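Spherulin-4 (Aspergillus clavatus, PDB 5C5G) is a glycoside hydrolase with a (beta/alpha) barrel fold that binds N-acetyl-D-galactosamine and probably acts in the biosynthesis of the fungal polysaccharide galactosaminogalactan. Local coordinates at residues Ala173-Phe178 and Ser204-Val209; Ala155-Arg160 and Thr168-Ala173. All blocks are in the same frame, centred on the assembly; numbering follows the deposited sequence.

Both contacts sit on the second half of an eight-stranded parallel barrel. Following the chain, strand 148-152 runs into the loop that carries 155-160; interaction 2 closes that loop when the chain comes back as strand 167-172 and lays 168-173 against it. At Ala173, which the two contacts share, the chain turns a corner and enters helix 175-180. Interaction 1 then closes a second loop, bringing 204-209, just past strand 198-203, against the start of that helix. The two are in series, neither nested nor crossed, with centres 18 Å apart. They meet where the Phe171 ring packs edge-to-face with that of Phe178, joining strand 167-172 to the helix after it.

Interaction 1: Ala173-Phe178 and Ser204-Val209; sequences ATYATF and SVPTSV
In this (beta/alpha) barrel, the contact joins the loops that follow two neighbouring strands: the turn from strand 167-172 into helix 175-180 packs against the loop that leads from strand 198-203 to helix 212-224. Tyr175, in the first turn of the helix, carries most of it. With CG anti to the backbone N (chi1 178°), its ring reaches along the 204-209 segment and meets three side chains in turn. Val205 CG1 lies over one face, while the valine's other methyl, CG2, packs 4.0 Å from Tyr175 CB. The Pro206 side chain crosses the tyrosine at about a right angle, its CD 3.4 Å from Tyr175 CD2, a snug apolar approach. At the phenol end, Val209 CG2 is 4.1 Å from Tyr175 CZ; Val209 is placed by the type I turn Pro206-Val209, closed by the backbone bond from Val209 N to Pro206 O. Leu217 of helix 212-224 also touches the tyrosine. One residue earlier on each segment, Thr174 CG2 packs 3.7 Å from Ser204 OG. Thr174 is the helix N-cap: chi1 of 64° turns OG1 to accept from Thr177 N at 3.0 Å, leaving the methyl for Ser204. No direct hydrogen bond spans the two segments. A water bridges them instead, accepting from Ala176 N at 3.0 Å and donating to Ser204 O at 2.8 Å.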
loop_
_atom_site.group_PDB
_atom_site.type_symbol
_atom_site.label_atom_id
_atom_site.label_comp_id
_atom_site.label_asym_id
_atom_site.label_seq_id
_atom_site.Cartn_x
_atom_site.Cartn_y
_atom_site.Cartn_z
ATOM N N ALA A 173 3.577 6.061 10.610
ATOM C CA ALA A 173 4.263 6.298 11.862
ATOM C C ALA A 173 3.597 5.526 12.970
ATOM O O ALA A 173 2.639 4.792 12.756
ATOM C CB ALA A 173 4.279 7.790 12.176
ATOM N N THR A 174 4.109 5.688 14.180
ATOM C CA THR A 174 3.545 5.002 15.323
ATOM C C THR A 174 2.196 5.595 15.729
ATOM O O THR A 174 1.873 6.746 15.455
ATOM C CB THR A 174 4.454 5.112 16.561
ATOM O OG1 THR A 174 4.537 6.488 16.934
ATOM C CG2 THR A 174 5.840 4.546 16.292
ATOM N N TYR A 175 1.449 4.793 16.460
ATOM C CA TYR A 175 0.233 5.259 17.100
ATOM C C TYR A 175 0.506 6.463 18.010
ATOM O O TYR A 175 -0.291 7.410 18.056
ATOM C CB TYR A 175 -0.379 4.106 17.892
ATOM C CG TYR A 175 -1.621 4.476 18.654
ATOM C CD1 TYR A 175 -2.851 4.526 18.030
ATOM C CD2 TYR A 175 -1.569 4.773 20.009
ATOM C CE1 TYR A 175 -3.992 4.868 18.723
ATOM C CE2 TYR A 175 -2.709 5.106 20.716
ATOM C CZ TYR A 175 -3.914 5.161 20.063
ATOM O OH TYR A 175 -5.026 5.497 20.792
ATOM N N ALA A 176 1.614 6.430 18.746
ATOM C CA ALA A 176 1.965 7.561 19.613
ATOM C C ALA A 176 2.067 8.854 18.807
ATOM O O ALA A 176 1.551 9.896 19.212
ATOM C CB ALA A 176 3.249 7.292 20.363
ATOM N N THR A 177 2.702 8.788 17.646
ATOM C CA THR A 177 2.813 9.957 16.795
ATOM C C THR A 177 1.453 10.392 16.249
ATOM O O THR A 177 1.153 11.589 16.196
ATOM C CB THR A 177 3.782 9.668 15.656
ATOM O OG1 THR A 177 5.082 9.519 16.224
ATOM C CG2 THR A 177 3.812 10.792 14.639
ATOM N N PHE A 178 0.625 9.425 15.870
ATOM C CA PHE A 178 -0.728 9.712 15.407
ATOM C C PHE A 178 -1.473 10.532 16.461
ATOM O O PHE A 178 -2.089 11.560 16.153
ATOM C CB PHE A 178 -1.426 8.379 15.100
ATOM C CG PHE A 178 -2.819 8.502 14.561
ATOM C CD1 PHE A 178 -3.052 8.919 13.265
ATOM C CD2 PHE A 178 -3.897 8.152 15.345
ATOM C CE1 PHE A 178 -4.347 9.009 12.772
ATOM C CE2 PHE A 178 -5.198 8.252 14.855
ATOM C CZ PHE A 178 -5.404 8.658 13.562
ATOM N N SER A 204 2.777 0.030 15.645
ATOM C CA SER A 204 3.150 0.202 17.043
ATOM C C SER A 204 1.949 0.603 17.887
ATOM O O SER A 204 2.089 1.315 18.891
ATOM C CB SER A 204 4.283 1.229 17.174
ATOM O OG SER A 204 5.339 0.916 16.259
ATOM N N VAL A 205 0.772 0.120 17.526
ATOM C CA VAL A 205 -0.405 0.373 18.356
ATOM C C VAL A 205 -0.294 -0.451 19.646
ATOM O O VAL A 205 -0.046 -1.656 19.592
ATOM C CB VAL A 205 -1.682 -0.003 17.616
ATOM C CG1 VAL A 205 -2.897 0.295 18.473
ATOM C CG2 VAL A 205 -1.784 0.761 16.306
ATOM N N PRO A 206 -0.453 0.190 20.822
ATOM C CA PRO A 206 -0.397 -0.567 22.074
ATOM C C PRO A 206 -1.456 -1.656 22.095
ATOM O O PRO A 206 -2.553 -1.469 21.578
ATOM C CB PRO A 206 -0.723 0.482 23.142
ATOM C CG PRO A 206 -0.400 1.785 22.525
ATOM C CD PRO A 206 -0.646 1.631 21.055
ATOM N N THR A 207 -1.145 -2.790 22.713
ATOM C CA THR A 207 -2.083 -3.905 22.675
ATOM C C THR A 207 -3.375 -3.580 23.419
ATOM O O THR A 207 -4.396 -4.215 23.170
ATOM C CB THR A 207 -1.470 -5.194 23.222
ATOM O OG1 THR A 207 -0.936 -4.936 24.515
ATOM C CG2 THR A 207 -0.359 -5.694 22.305
ATOM N N SER A 208 -3.348 -2.577 24.297
ATOM C CA SER A 208 -4.544 -2.158 25.021
ATOM C C SER A 208 -5.574 -1.468 24.122
ATOM O O SER A 208 -6.734 -1.313 24.507
ATOM C CB SER A 208 -4.150 -1.241 26.178
ATOM O OG SER A 208 -3.353 -0.162 25.718
ATOM N N VAL A 209 -5.157 -1.048 22.938
ATOM C CA VAL A 209 -6.101 -0.553 21.952
ATOM C C VAL A 209 -6.701 -1.775 21.265
ATOM O O VAL A 209 -6.255 -2.207 20.202
ATOM C CB VAL A 209 -5.443 0.397 20.949
ATOM C CG1 VAL A 209 -6.493 0.943 19.978
ATOM C CG2 VAL A 209 -4.748 1.529 21.681
HETATM O O HOH W 1 2.964 3.852 19.546
#

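Interaction 2: Ala155-Arg160 and Thr168-Ala173; sequences AIPDSR and TVVFEA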
loop_
_atom_site.group_PDB
_atom_site.type_symbol
_atom_site.label_atom_id
_atom_site.label_comp_id
_atom_site.label_asym_id
_atom_site.label_seq_id
_atom_site.Cartn_x
_atom_site.Cartn_y
_atom_site.Cartn_z
ATOM N N ALA A 155 4.447 10.976 4.994
ATOM C CA ALA A 155 4.157 12.235 5.660
ATOM C C ALA A 155 3.353 13.043 4.655
ATOM O O ALA A 155 3.159 12.600 3.521
ATOM C CB ALA A 155 5.445 12.958 6.041
ATOM N N ILE A 156 2.856 14.207 5.047
ATOM C CA ILE A 156 1.988 14.947 4.154
ATOM C C ILE A 156 2.798 15.697 3.097
ATOM O O ILE A 156 3.615 16.542 3.447
ATOM C CB ILE A 156 1.121 15.948 4.939
ATOM C CG1 ILE A 156 0.186 15.203 5.905
ATOM C CG2 ILE A 156 0.278 16.775 3.960
ATOM C CD1 ILE A 156 -0.441 16.109 6.945
ATOM N N PRO A 157 2.585 15.416 1.807
ATOM C CA PRO A 157 3.304 16.152 0.773
ATOM C C PRO A 157 2.531 17.384 0.377
ATOM O O PRO A 157 1.369 17.514 0.767
ATOM C CB PRO A 157 3.290 15.165 -0.391
ATOM C CG PRO A 157 1.944 14.546 -0.276
ATOM C CD PRO A 157 1.688 14.406 1.209
ATOM N N ASP A 158 3.133 18.261 -0.415
ATOM C CA ASP A 158 2.367 19.364 -0.989
ATOM C C ASP A 158 1.177 18.771 -1.759
ATOM O O ASP A 158 1.294 17.743 -2.448
ATOM C CB ASP A 158 3.251 20.208 -1.894
ATOM C CG ASP A 158 2.511 21.388 -2.495
ATOM O OD1 ASP A 158 1.800 21.193 -3.491
ATOM O OD2 ASP A 158 2.637 22.522 -1.983
ATOM N N SER A 159 0.034 19.425 -1.645
ATOM C CA SER A 159 -1.197 18.869 -2.166
ATOM C C SER A 159 -1.167 18.716 -3.677
ATOM O O SER A 159 -1.914 17.898 -4.201
ATOM C CB SER A 159 -2.393 19.730 -1.755
ATOM O OG SER A 159 -2.294 21.037 -2.282
ATOM N N ARG A 160 -0.321 19.466 -4.373
ATOM C CA ARG A 160 -0.246 19.358 -5.825
ATOM C C ARG A 160 0.233 17.993 -6.279
ATOM O O ARG A 160 0.012 17.609 -7.441
ATOM C CB ARG A 160 0.638 20.461 -6.401
ATOM C CG ARG A 160 -0.033 21.817 -6.384
ATOM C CD ARG A 160 0.958 22.936 -6.628
ATOM N NE ARG A 160 1.720 23.218 -5.419
ATOM C CZ ARG A 160 2.516 24.273 -5.269
ATOM N NH1 ARG A 160 3.156 24.441 -4.126
ATOM N NH2 ARG A 160 2.656 25.167 -6.247
ATOM N N THR A 168 -2.039 8.250 -1.861
ATOM C CA THR A 168 -0.789 8.679 -1.274
ATOM C C THR A 168 -0.815 8.369 0.206
ATOM O O THR A 168 -1.758 8.735 0.905
ATOM C CB THR A 168 -0.580 10.199 -1.467
ATOM O OG1 THR A 168 -0.474 10.497 -2.862
ATOM C CG2 THR A 168 0.678 10.676 -0.807
ATOM N N VAL A 169 0.236 7.708 0.680
ATOM C CA VAL A 169 0.420 7.436 2.101
ATOM C C VAL A 169 0.911 8.697 2.781
ATOM O O VAL A 169 2.079 9.042 2.721
ATOM C CB VAL A 169 1.412 6.281 2.324
ATOM C CG1 VAL A 169 1.457 5.930 3.796
ATOM C CG2 VAL A 169 1.038 5.046 1.490
ATOM N N VAL A 170 -0.012 9.396 3.433
ATOM C CA VAL A 170 0.291 10.684 4.051
ATOM C C VAL A 170 0.586 10.583 5.531
ATOM O O VAL A 170 0.967 11.588 6.133
ATOM C CB VAL A 170 -0.828 11.724 3.824
ATOM C CG1 VAL A 170 -0.990 12.031 2.335
ATOM C CG2 VAL A 170 -2.156 11.294 4.450
ATOM N N PHE A 171 0.437 9.394 6.109
ATOM C CA PHE A 171 0.794 9.148 7.491
ATOM C C PHE A 171 1.387 7.751 7.534
ATOM O O PHE A 171 0.751 6.801 7.072
ATOM C CB PHE A 171 -0.419 9.252 8.428
ATOM C CG PHE A 171 -0.032 9.094 9.862
ATOM C CD1 PHE A 171 0.057 7.837 10.425
ATOM C CD2 PHE A 171 0.338 10.197 10.620
ATOM C CE1 PHE A 171 0.487 7.683 11.727
ATOM C CE2 PHE A 171 0.746 10.050 11.929
ATOM C CZ PHE A 171 0.825 8.804 12.476
ATOM N N GLU A 172 2.601 7.629 8.065
ATOM C CA GLU A 172 3.269 6.346 8.216
ATOM C C GLU A 172 4.127 6.443 9.469
ATOM O O GLU A 172 5.281 6.873 9.402
ATOM C CB GLU A 172 4.129 5.989 6.988
ATOM C CG GLU A 172 4.702 4.572 7.086
ATOM C CD GLU A 172 5.968 4.318 6.314
ATOM O OE1 GLU A 172 6.328 5.108 5.426
ATOM O OE2 GLU A 172 6.625 3.294 6.629
ATOM N N ALA A 173 3.577 6.061 10.610
ATOM C CA ALA A 173 4.263 6.298 11.862
ATOM C C ALA A 173 3.597 5.526 12.970
ATOM O O ALA A 173 2.639 4.792 12.756
ATOM C CB ALA A 173 4.279 7.790 12.176
#
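Ala155 and Ile156 lie across the backbone of Val170, with the closest approach, 3.2 Å, between Ala155 C and Val170 O. Ile156 N is 3.4 Å from that same Val170 O, but the angle is too poor for a hydrogen bond; a CA-H...O contact runs the other way, from Val170 CA to Ala155 O (3.5 Å). Apolar groups fill in alongside. Ile156 CG1 rests 4.2 Å from Val170 CB, and Pro157 lays its ring across the valine at about a right angle, CD 3.8 Å from Val170 CG1, a methyl set beside the backbone N by chi1 of -63°. Toward the start of the strand segment, Pro157 CG points at Thr168 CG2, 4.1 Å away. Gln120 anchors the loop from outside, its NE2 bonding Ile156 O. Beyond Pro157, Asp158 OD1 takes Arg160 N as an Asx turn and also Arg160 NE, from opposite faces of the carboxylate; Arg160 NH1 grips OD2, completing a side-on salt bridge. On the strand, Glu172, a residue of the N-acetyl-D-galactosamine site, is held by Asn152 and Tyr238. With no conventional hydrogen bond between the segments, the loop rests on the strand by close backbone packing, apolar contacts and one CA-H...O contact, so its hold on Val170 depends on shape more than on directed polar bonds.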